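Local coordinates for protein flavodoxin (Fusobacterium nucleatum, PDB 6OHK) that binds FMN and probably passes electrons to redox enzymes, with reduction potentials that are high for a flavodoxin, at residues I9-A12 / T17-G20; V19-E24 / L143-E148; G86-G91 / G159-E164. The protein carries 1 engineered substitution. One frame throughout, in Å; residues are numbered along the deposited sequence.

Contact 1: I9-A12 / T17-G20; sequences IFYA and TTVG. With FMN (flavin mononucleotide), chain B.
Thr18 turns its methyl to Tyr11 and Ala12 and its hydroxyl to the flavin phosphate. With CG2 anti to the backbone N and OG1 beside that N (chi1 -62°), the two branches diverge. Thr18 CG2 lies 3.3 Å from Ala12 O. The same methyl lies 4.1 Å from Tyr11 CB, the two side chains passing one another head to tail. Tyr11 holds CG between its own backbone N and carbonyl carbon (chi1 75°), which stands the ring up from the strand beside the first turn of the helix. There Tyr11 CE2 comes to 4.0 Å from Val19 CG2, the methyl lying oblique to the ring; beyond it, the phenol OH makes a weak hydrogen bond to Asn38 ND2.

The segments flank the phosphate-binding loop of the flavodoxin fold, between strand 7-11 and helix 17-28 in the first beta-alpha-beta unit. At the N-terminal end of that helix, Thr18 grips one phosphate oxygen twice: Thr18 OG1 donates to FMN O1P at 2.7 Å, and Thr18 N reaches O1P with an N-H...O angle of 158°. Thr17 repeats the pattern on another oxygen, its OG1 donating to FMN O3P at 2.8 Å while Thr17 N bonds to O3P at 2.9 Å. The helix start would be expected to stabilise the phosphate charge further. Thr13 OG1, Thr15 OG1 and Thr58 O also bond to FMN, and Val55 and Pro57 of strand 51-59 touch Thr18.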
loop_
_atom_site.group_PDB
_atom_site.type_symbol
_atom_site.label_atom_id
_atom_site.label_comp_id
_atom_site.label_asym_id
_atom_site.label_seq_id
_atom_site.Cartn_x
_atom_site.Cartn_y
_atom_site.Cartn_z
ATOM N N ILE A 9 -6.303 0.657 7.730
ATOM C CA ILE A 9 -5.259 -0.176 7.145
ATOM C C ILE A 9 -5.910 -1.432 6.599
ATOM O O ILE A 9 -6.560 -2.172 7.353
ATOM C CB ILE A 9 -4.205 -0.538 8.198
ATOM C CG1 ILE A 9 -3.660 0.714 8.883
ATOM C CG2 ILE A 9 -3.108 -1.379 7.568
ATOM C CD1 ILE A 9 -2.769 0.398 10.068
ATOM N N PHE A 10 -5.761 -1.674 5.312
ATOM C CA PHE A 10 -6.390 -2.805 4.632
ATOM C C PHE A 10 -5.304 -3.625 3.957
ATOM O O PHE A 10 -4.485 -3.061 3.236
ATOM C CB PHE A 10 -7.362 -2.295 3.583
ATOM C CG PHE A 10 -8.573 -1.618 4.194
ATOM C CD1 PHE A 10 -8.526 -0.292 4.646
ATOM C CD2 PHE A 10 -9.746 -2.324 4.374
ATOM C CE1 PHE A 10 -9.610 0.271 5.261
ATOM C CE2 PHE A 10 -10.843 -1.745 4.990
ATOM C CZ PHE A 10 -10.766 -0.465 5.427
ATOM N N TYR A 11 -5.271 -4.930 4.223
ATOM C CA TYR A 11 -4.211 -5.779 3.687
ATOM C C TYR A 11 -4.785 -7.107 3.229
ATOM O O TYR A 11 -5.896 -7.485 3.593
ATOM C CB TYR A 11 -3.085 -5.992 4.717
ATOM C CG TYR A 11 -3.464 -6.941 5.800
ATOM C CD1 TYR A 11 -4.202 -6.524 6.895
ATOM C CD2 TYR A 11 -3.111 -8.292 5.725
ATOM C CE1 TYR A 11 -4.590 -7.419 7.879
ATOM C CE2 TYR A 11 -3.506 -9.191 6.712
ATOM C CZ TYR A 11 -4.242 -8.736 7.779
ATOM O OH TYR A 11 -4.615 -9.707 8.745
ATOM N N ALA A 12 -3.955 -7.853 2.501
ATOM C CA ALA A 12 -4.193 -9.252 2.210
ATOM C C ALA A 12 -2.873 -9.973 2.344
ATOM O O ALA A 12 -1.815 -9.369 2.236
ATOM C CB ALA A 12 -4.738 -9.428 0.795
ATOM N N THR A 17 3.709 -13.002 5.154
ATOM C CA THR A 17 4.742 -11.974 5.240
ATOM C C THR A 17 4.111 -10.609 5.449
ATOM O O THR A 17 4.597 -9.789 6.243
ATOM C CB THR A 17 5.572 -11.948 3.952
ATOM O OG1 THR A 17 5.993 -13.268 3.600
ATOM C CG2 THR A 17 6.792 -11.072 4.125
ATOM N N THR A 18 3.026 -10.341 4.734
ATOM C CA THR A 18 2.370 -9.045 4.816
ATOM C C THR A 18 1.877 -8.755 6.228
ATOM O O THR A 18 1.842 -7.578 6.631
ATOM C CB THR A 18 1.236 -8.984 3.786
ATOM O OG1 THR A 18 1.764 -9.122 2.476
ATOM C CG2 THR A 18 0.562 -7.652 3.818
ATOM N N VAL A 19 1.475 -9.770 6.987
ATOM C CA VAL A 19 1.015 -9.554 8.360
ATOM C C VAL A 19 2.102 -8.890 9.177
ATOM O O VAL A 19 1.836 -7.980 9.981
ATOM C CB VAL A 19 0.578 -10.896 8.998
ATOM C CG1 VAL A 19 0.266 -10.742 10.497
ATOM C CG2 VAL A 19 -0.604 -11.480 8.260
ATOM N N GLY A 20 3.336 -9.352 9.020
ATOM C CA GLY A 20 4.423 -8.764 9.747
ATOM C C GLY A 20 4.635 -7.319 9.381
ATOM O O GLY A 20 4.949 -6.499 10.240
HETATM N N1 FMN B . 6.686 -10.577 -6.207
HETATM C C2 FMN B . 6.693 -9.508 -7.117
HETATM O O2 FMN B . 7.248 -8.489 -6.869
HETATM N N3 FMN B . 6.032 -9.704 -8.379
HETATM C C4 FMN B . 5.396 -10.851 -8.768
HETATM O O4 FMN B . 4.866 -10.883 -9.860
HETATM C C4A FMN B . 5.421 -11.925 -7.837
HETATM N N5 FMN B . 4.800 -13.124 -8.180
HETATM C C5A FMN B . 4.922 -14.176 -7.230
HETATM C C6 FMN B . 4.429 -15.445 -7.585
HETATM C C7 FMN B . 4.509 -16.490 -6.687
HETATM C C7M FMN B . 3.860 -17.797 -7.170
HETATM C C8 FMN B . 5.167 -16.324 -5.477
HETATM C C8M FMN B . 5.197 -17.487 -4.508
HETATM C C9 FMN B . 5.661 -15.070 -5.127
HETATM C C9A FMN B . 5.564 -14.022 -6.008
HETATM N N10 FMN B . 6.087 -12.722 -5.627
HETATM C C10 FMN B . 6.048 -11.727 -6.581
HETATM C "C1'" FMN B . 6.736 -12.521 -4.333
HETATM C "C2'" FMN B . 5.687 -12.343 -3.194
HETATM O "O2'" FMN B . 4.829 -11.240 -3.421
HETATM C "C3'" FMN B . 6.435 -12.084 -1.873
HETATM O "O3'" FMN B . 7.107 -13.280 -1.532
HETATM C "C4'" FMN B . 5.592 -11.602 -0.695
HETATM O "O4'" FMN B . 6.471 -11.276 0.376
HETATM C "C5'" FMN B . 4.575 -12.634 -0.223
HETATM O "O5'" FMN B . 3.740 -12.007 0.737
HETATM P P FMN B . 2.720 -12.883 1.619
HETATM O O1P FMN B . 2.062 -11.852 2.508
HETATM O O2P FMN B . 1.746 -13.598 0.746
HETATM O O3P FMN B . 3.564 -13.881 2.421
#

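Contact 2: V19-E24 / L143-E148; sequences VGIVDE and LALDEE. With FMN (flavin mononucleotide), chain B.
Apolar packing joins the segments through Ile21 and Leu145, which reach toward each other tip to tip. Leu145 CD1 fits against the fork of the isoleucine, 3.8 Å from Ile21 CG2 and 3.9 Å from Ile21 CG1. The far end of the same isoleucine lies against the carboxylate end of Glu147: Ile21 CD1 is 3.9 Å from Glu147 OE2, with CD and CG slightly farther. The bend of Glu147 at chi2 (-76°) turns the carboxylate toward Ile21 CD1, which comes from the opposite direction.

The polar link is indirect. One water donates to both Glu24 OE2, at 2.8 Å, and Glu147 OE2, at 2.9 Å, and so bridges two like-charged groups whose OE2 atoms stay 4.8 Å apart. Glu147 OE2 also bonds to Thr154 OG1, so two partners hold it; these bonds probably ease the repulsion between the carboxylates.

A further hydrogen bond goes to the cofactor. The chain of Glu148, extended beyond CG, carries Glu148 OE2 to the ribityl hydroxyl FMN O3', which donates at 2.7 Å, while OE1 has a weak bond to Asn92 ND2.

Helix 17-28 here covers the end of strand 139-145 near the flavin. Ile21 also touches Leu90 of the adjoining strand 84-90, and Thr154, at the start of helix 154-166, packs on both Ile21 and Glu24.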
loop_
_atom_site.group_PDB
_atom_site.type_symbol
_atom_site.label_atom_id
_atom_site.label_comp_id
_atom_site.label_asym_id
_atom_site.label_seq_id
_atom_site.Cartn_x
_atom_site.Cartn_y
_atom_site.Cartn_z
ATOM N N VAL A 19 1.475 -9.770 6.987
ATOM C CA VAL A 19 1.015 -9.554 8.360
ATOM C C VAL A 19 2.102 -8.890 9.177
ATOM O O VAL A 19 1.836 -7.980 9.981
ATOM C CB VAL A 19 0.578 -10.896 8.998
ATOM C CG1 VAL A 19 0.266 -10.742 10.497
ATOM C CG2 VAL A 19 -0.604 -11.480 8.260
ATOM N N GLY A 20 3.336 -9.352 9.020
ATOM C CA GLY A 20 4.423 -8.764 9.747
ATOM C C GLY A 20 4.635 -7.319 9.381
ATOM O O GLY A 20 4.949 -6.499 10.240
ATOM N N ILE A 21 4.502 -6.991 8.093
ATOM C CA ILE A 21 4.623 -5.609 7.651
ATOM C C ILE A 21 3.532 -4.758 8.283
ATOM O O ILE A 21 3.786 -3.640 8.736
ATOM C CB ILE A 21 4.579 -5.538 6.108
ATOM C CG1 ILE A 21 5.858 -6.052 5.452
ATOM C CG2 ILE A 21 4.220 -4.153 5.615
ATOM C CD1 ILE A 21 7.107 -5.958 6.183
ATOM N N VAL A 22 2.307 -5.263 8.324
ATOM C CA VAL A 22 1.232 -4.525 8.951
ATOM C C VAL A 22 1.524 -4.308 10.422
ATOM O O VAL A 22 1.270 -3.224 10.955
ATOM C CB VAL A 22 -0.105 -5.235 8.697
ATOM C CG1 VAL A 22 -1.235 -4.676 9.577
ATOM C CG2 VAL A 22 -0.445 -5.156 7.223
ATOM N N ASP A 23 2.066 -5.309 11.104
ATOM C CA ASP A 23 2.448 -5.126 12.504
ATOM C C ASP A 23 3.479 -4.022 12.672
ATOM O O ASP A 23 3.411 -3.241 13.634
ATOM C CB ASP A 23 3.002 -6.432 13.075
ATOM C CG ASP A 23 1.931 -7.472 13.328
ATOM O OD1 ASP A 23 0.736 -7.112 13.432
ATOM O OD2 ASP A 23 2.305 -8.665 13.443
ATOM N N GLU A 24 4.428 -3.914 11.752
ATOM C CA GLU A 24 5.395 -2.828 11.808
ATOM C C GLU A 24 4.737 -1.477 11.576
ATOM O O GLU A 24 5.045 -0.497 12.278
ATOM C CB GLU A 24 6.528 -3.076 10.806
ATOM C CG GLU A 24 7.297 -4.336 11.150
ATOM C CD GLU A 24 8.488 -4.645 10.260
ATOM O OE1 GLU A 24 9.537 -4.007 10.457
ATOM O OE2 GLU A 24 8.384 -5.546 9.392
ATOM N N LEU A 143 5.164 2.551 -1.261
ATOM C CA LEU A 143 6.271 1.916 -0.578
ATOM C C LEU A 143 6.468 0.516 -1.123
ATOM O O LEU A 143 5.517 -0.277 -1.145
ATOM C CB LEU A 143 5.955 1.853 0.906
ATOM C CG LEU A 143 7.025 1.295 1.808
ATOM C CD1 LEU A 143 8.294 2.137 1.730
ATOM C CD2 LEU A 143 6.522 1.171 3.195
ATOM N N ALA A 144 7.688 0.203 -1.560
ATOM C CA ALA A 144 8.003 -1.079 -2.191
ATOM C C ALA A 144 8.908 -1.871 -1.262
ATOM O O ALA A 144 10.049 -1.460 -0.995
ATOM C CB ALA A 144 8.658 -0.830 -3.549
ATOM N N LEU A 145 8.414 -2.968 -0.736
ATOM C CA LEU A 145 9.158 -3.750 0.233
ATOM C C LEU A 145 9.564 -5.079 -0.380
ATOM O O LEU A 145 8.841 -5.655 -1.198
ATOM C CB LEU A 145 8.350 -3.979 1.501
ATOM C CG LEU A 145 7.931 -2.684 2.201
ATOM C CD1 LEU A 145 7.015 -2.988 3.356
ATOM C CD2 LEU A 145 9.130 -1.888 2.668
ATOM N N ASP A 146 10.737 -5.573 0.027
ATOM C CA ASP A 146 11.225 -6.867 -0.457
ATOM C C ASP A 146 11.795 -7.581 0.757
ATOM O O ASP A 146 12.927 -7.349 1.159
ATOM C CB ASP A 146 12.267 -6.683 -1.552
ATOM C CG ASP A 146 12.746 -7.991 -2.145
ATOM O OD1 ASP A 146 12.613 -9.040 -1.486
ATOM O OD2 ASP A 146 13.273 -7.942 -3.295
ATOM N N GLU A 147 10.978 -8.418 1.371
ATOM C CA GLU A 147 11.387 -9.156 2.558
ATOM C C GLU A 147 12.267 -10.339 2.222
ATOM O O GLU A 147 12.956 -10.859 3.111
ATOM C CB GLU A 147 10.137 -9.618 3.332
ATOM C CG GLU A 147 9.502 -8.536 4.148
ATOM C CD GLU A 147 10.327 -8.283 5.402
ATOM O OE1 GLU A 147 10.618 -9.245 6.164
ATOM O OE2 GLU A 147 10.777 -7.157 5.614
ATOM N N GLU A 148 12.245 -10.807 0.982
ATOM C CA GLU A 148 13.086 -11.932 0.604
ATOM C C GLU A 148 14.535 -11.499 0.459
ATOM O O GLU A 148 15.452 -12.239 0.859
ATOM C CB GLU A 148 12.559 -12.552 -0.684
ATOM C CG GLU A 148 11.144 -13.180 -0.497
ATOM C CD GLU A 148 10.690 -13.930 -1.723
ATOM O OE1 GLU A 148 11.410 -14.858 -2.134
ATOM O OE2 GLU A 148 9.643 -13.582 -2.299
HETATM N N1 FMN B . 6.686 -10.577 -6.207
HETATM C C2 FMN B . 6.693 -9.508 -7.117
HETATM O O2 FMN B . 7.248 -8.489 -6.869
HETATM N N3 FMN B . 6.032 -9.704 -8.379
HETATM C C4 FMN B . 5.396 -10.851 -8.768
HETATM O O4 FMN B . 4.866 -10.883 -9.860
HETATM C C4A FMN B . 5.421 -11.925 -7.837
HETATM N N5 FMN B . 4.800 -13.124 -8.180
HETATM C C5A FMN B . 4.922 -14.176 -7.230
HETATM C C6 FMN B . 4.429 -15.445 -7.585
HETATM C C7 FMN B . 4.509 -16.490 -6.687
HETATM C C7M FMN B . 3.860 -17.797 -7.170
HETATM C C8 FMN B . 5.167 -16.324 -5.477
HETATM C C8M FMN B . 5.197 -17.487 -4.508
HETATM C C9 FMN B . 5.661 -15.070 -5.127
HETATM C C9A FMN B . 5.564 -14.022 -6.008
HETATM N N10 FMN B . 6.087 -12.722 -5.627
HETATM C C10 FMN B . 6.048 -11.727 -6.581
HETATM C "C1'" FMN B . 6.736 -12.521 -4.333
HETATM C "C2'" FMN B . 5.687 -12.343 -3.194
HETATM O "O2'" FMN B . 4.829 -11.240 -3.421
HETATM C "C3'" FMN B . 6.435 -12.084 -1.873
HETATM O "O3'" FMN B . 7.107 -13.280 -1.532
HETATM C "C4'" FMN B . 5.592 -11.602 -0.695
HETATM O "O4'" FMN B . 6.471 -11.276 0.376
HETATM C "C5'" FMN B . 4.575 -12.634 -0.223
HETATM O "O5'" FMN B . 3.740 -12.007 0.737
HETATM P P FMN B . 2.720 -12.883 1.619
HETATM O O1P FMN B . 2.062 -11.852 2.508
HETATM O O2P FMN B . 1.746 -13.598 0.746
HETATM O O3P FMN B . 3.564 -13.881 2.421
HETATM O O HOH W 1 10.816 -6.565 8.449
#

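Contact 3: G86-G91 / G159-E164; sequences GLVGLG and GDWITE. With FMN (flavin mononucleotide), chain B.
In the alpha/beta sandwich of the flavodoxin fold, the C-terminal helix 154-166 lies on the central parallel sheet, and here Trp161 of that helix packs onto Gly86, Leu87 and Val88 of strand 84-90. The two segments run nearly antiparallel, their axes at 165° and 10.5 Å apart at closest approach. Trp161 is the one residue of 159-164 that touches the strand segment. Its CG is anti to the backbone N (chi1 -174°), which sends the indole from the helix toward the sheet so that its six-membered ring reaches the strand. At the edge of that ring, in its plane, lie the backbone atoms Gly86 C and Leu87 N; Trp161 CZ2 is 3.6 Å from Leu87 N. Gly86 has no side chain to hold the ring off, and its CA lies 3.6 Å from Trp161 CZ2. The carbonyl Leu87 O comes obliquely to 3.4 Å from CZ2 of Trp161. Val88 meets the ring with one branch: CG2, set beside the backbone N, closes to 3.4 Å from Trp161 CH2, a tight packing distance.

At the other end of the strand segment, the chain meets the flavin. Gly91 CA lies 3.1 Å from FMN O2 of the isoalloxazine, and Leu90 CD2 lies 3.8 Å from the ribityl oxygen FMN O4'. Leu90 O accepts a hydrogen bond from Thr58 OG1.

No hydrogen bond crosses between the segments, so shape and van der Waals contact join helix to strand. The one polar atom of the indole is satisfied elsewhere, Trp161 NE1 donating to Gly120 O, a bond that would help to set the turn of the ring in the buried interface.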
loop_
_atom_site.group_PDB
_atom_site.type_symbol
_atom_site.label_atom_id
_atom_site.label_comp_id
_atom_site.label_asym_id
_atom_site.label_seq_id
_atom_site.Cartn_x
_atom_site.Cartn_y
_atom_site.Cartn_z
ATOM N N GLY A 86 -2.056 5.922 1.093
ATOM C CA GLY A 86 -0.728 5.376 0.859
ATOM C C GLY A 86 -0.825 3.911 0.479
ATOM O O GLY A 86 -1.631 3.175 1.054
ATOM N N LEU A 87 -0.005 3.493 -0.482
ATOM C CA LEU A 87 0.033 2.132 -0.992
ATOM C C LEU A 87 1.335 1.470 -0.594
ATOM O O LEU A 87 2.407 2.089 -0.711
ATOM C CB LEU A 87 -0.069 2.172 -2.512
ATOM C CG LEU A 87 -1.263 2.901 -3.062
ATOM C CD1 LEU A 87 -1.149 2.965 -4.592
ATOM C CD2 LEU A 87 -2.574 2.251 -2.659
ATOM N N VAL A 88 1.236 0.226 -0.135
ATOM C CA VAL A 88 2.397 -0.583 0.232
ATOM C C VAL A 88 2.355 -1.869 -0.568
ATOM O O VAL A 88 1.368 -2.599 -0.506
ATOM C CB VAL A 88 2.422 -0.897 1.734
ATOM C CG1 VAL A 88 3.695 -1.703 2.085
ATOM C CG2 VAL A 88 2.361 0.402 2.548
ATOM N N GLY A 89 3.433 -2.171 -1.277
ATOM C CA GLY A 89 3.586 -3.442 -1.954
ATOM C C GLY A 89 4.664 -4.279 -1.305
ATOM O O GLY A 89 5.649 -3.748 -0.786
ATOM N N LEU A 90 4.494 -5.597 -1.361
ATOM C CA LEU A 90 5.551 -6.569 -1.061
ATOM C C LEU A 90 5.795 -7.380 -2.312
ATOM O O LEU A 90 4.853 -7.733 -3.027
ATOM C CB LEU A 90 5.129 -7.537 0.009
ATOM C CG LEU A 90 5.172 -7.039 1.446
ATOM C CD1 LEU A 90 3.958 -6.226 1.782
ATOM C CD2 LEU A 90 5.219 -8.229 2.350
ATOM N N GLY A 91 7.069 -7.639 -2.591
ATOM C CA GLY A 91 7.421 -8.440 -3.748
ATOM C C GLY A 91 8.851 -8.933 -3.664
ATOM O O GLY A 91 9.490 -8.878 -2.614
ATOM N N GLY A 159 9.271 3.231 8.503
ATOM C CA GLY A 159 9.238 4.375 9.412
ATOM C C GLY A 159 9.337 5.692 8.679
ATOM O O GLY A 159 8.610 6.641 8.979
ATOM N N ASP A 160 10.236 5.779 7.707
ATOM C CA ASP A 160 10.365 7.002 6.942
ATOM C C ASP A 160 9.097 7.292 6.155
ATOM O O ASP A 160 8.676 8.443 6.025
ATOM C CB ASP A 160 11.509 6.884 5.941
ATOM C CG ASP A 160 12.884 6.927 6.572
ATOM O OD1 ASP A 160 13.019 7.214 7.781
ATOM O OD2 ASP A 160 13.840 6.658 5.798
ATOM N N TRP A 161 8.491 6.249 5.583
ATOM C CA TRP A 161 7.295 6.440 4.766
ATOM C C TRP A 161 6.098 6.885 5.604
ATOM O O TRP A 161 5.343 7.770 5.202
ATOM C CB TRP A 161 7.008 5.122 4.056
ATOM C CG TRP A 161 5.907 5.139 3.063
ATOM C CD1 TRP A 161 5.962 5.655 1.804
ATOM C CD2 TRP A 161 4.595 4.592 3.217
ATOM N NE1 TRP A 161 4.777 5.454 1.157
ATOM C CE2 TRP A 161 3.910 4.817 2.004
ATOM C CE3 TRP A 161 3.935 3.950 4.254
ATOM C CZ2 TRP A 161 2.613 4.371 1.791
ATOM C CZ3 TRP A 161 2.628 3.531 4.028
ATOM C CH2 TRP A 161 2.005 3.747 2.813
ATOM N N ILE A 162 5.918 6.263 6.765
ATOM C CA ILE A 162 4.825 6.669 7.650
ATOM C C ILE A 162 4.981 8.139 8.042
ATOM O O ILE A 162 4.008 8.910 8.047
ATOM C CB ILE A 162 4.749 5.738 8.869
ATOM C CG1 ILE A 162 4.309 4.334 8.458
ATOM C CG2 ILE A 162 3.843 6.304 9.958
ATOM C CD1 ILE A 162 2.881 4.212 7.966
ATOM N N THR A 163 6.210 8.561 8.352
ATOM C CA THR A 163 6.428 9.965 8.688
ATOM C C THR A 163 6.004 10.874 7.546
ATOM O O THR A 163 5.377 11.925 7.771
ATOM C CB THR A 163 7.892 10.169 9.051
ATOM O OG1 THR A 163 8.161 9.446 10.247
ATOM C CG2 THR A 163 8.258 11.622 9.276
ATOM N N GLU A 164 6.328 10.501 6.305
ATOM C CA GLU A 164 5.962 11.326 5.170
ATOM C C GLU A 164 4.463 11.371 4.955
ATOM O O GLU A 164 3.899 12.450 4.747
ATOM C CB GLU A 164 6.662 10.858 3.903
ATOM C CG GLU A 164 8.152 11.149 3.884
ATOM C CD GLU A 164 8.481 12.584 4.282
ATOM O OE1 GLU A 164 9.207 12.771 5.286
ATOM O OE2 GLU A 164 7.989 13.512 3.604
HETATM N N1 FMN B . 6.686 -10.577 -6.207
HETATM C C2 FMN B . 6.693 -9.508 -7.117
HETATM O O2 FMN B . 7.248 -8.489 -6.869
HETATM N N3 FMN B . 6.032 -9.704 -8.379
HETATM C C4 FMN B . 5.396 -10.851 -8.768
HETATM O O4 FMN B . 4.866 -10.883 -9.860
HETATM C C4A FMN B . 5.421 -11.925 -7.837
HETATM N N5 FMN B . 4.800 -13.124 -8.180
HETATM C C5A FMN B . 4.922 -14.176 -7.230
HETATM C C6 FMN B . 4.429 -15.445 -7.585
HETATM C C7 FMN B . 4.509 -16.490 -6.687
HETATM C C7M FMN B . 3.860 -17.797 -7.170
HETATM C C8 FMN B . 5.167 -16.324 -5.477
HETATM C C8M FMN B . 5.197 -17.487 -4.508
HETATM C C9 FMN B . 5.661 -15.070 -5.127
HETATM C C9A FMN B . 5.564 -14.022 -6.008
HETATM N N10 FMN B . 6.087 -12.722 -5.627
HETATM C C10 FMN B . 6.048 -11.727 -6.581
HETATM C "C1'" FMN B . 6.736 -12.521 -4.333
HETATM C "C2'" FMN B . 5.687 -12.343 -3.194
HETATM O "O2'" FMN B . 4.829 -11.240 -3.421
HETATM C "C3'" FMN B . 6.435 -12.084 -1.873
HETATM O "O3'" FMN B . 7.107 -13.280 -1.532
HETATM C "C4'" FMN B . 5.592 -11.602 -0.695
HETATM O "O4'" FMN B . 6.471 -11.276 0.376
HETATM C "C5'" FMN B . 4.575 -12.634 -0.223
HETATM O "O5'" FMN B . 3.740 -12.007 0.737
HETATM P P FMN B . 2.720 -12.883 1.619
HETATM O O1P FMN B . 2.062 -11.852 2.508
HETATM O O2P FMN B . 1.746 -13.598 0.746
HETATM O O3P FMN B . 3.564 -13.881 2.421
#

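From the N terminus, contact 1 closes first: a loop of four residues returns strand 7-11 to the start of helix 17-28. Contact 2 opens on the same helix, sharing Val19 and Gly20, and closes at 143-148 after 118 intervening residues. Contact 3 opens within that span, at 86-91, and closes beyond it, at 159-164, so contacts 2 and 3 cross, whereas contact 1 precedes contact 3. Strands 84-90 and 139-145 are sheet neighbours, and Leu143 CB packs on Trp161. Together the contacts set helices 17-28 and 154-166 on the parallel core of one sheet, and each also meets FMN: phosphate, ribityl chain, and flavin ring.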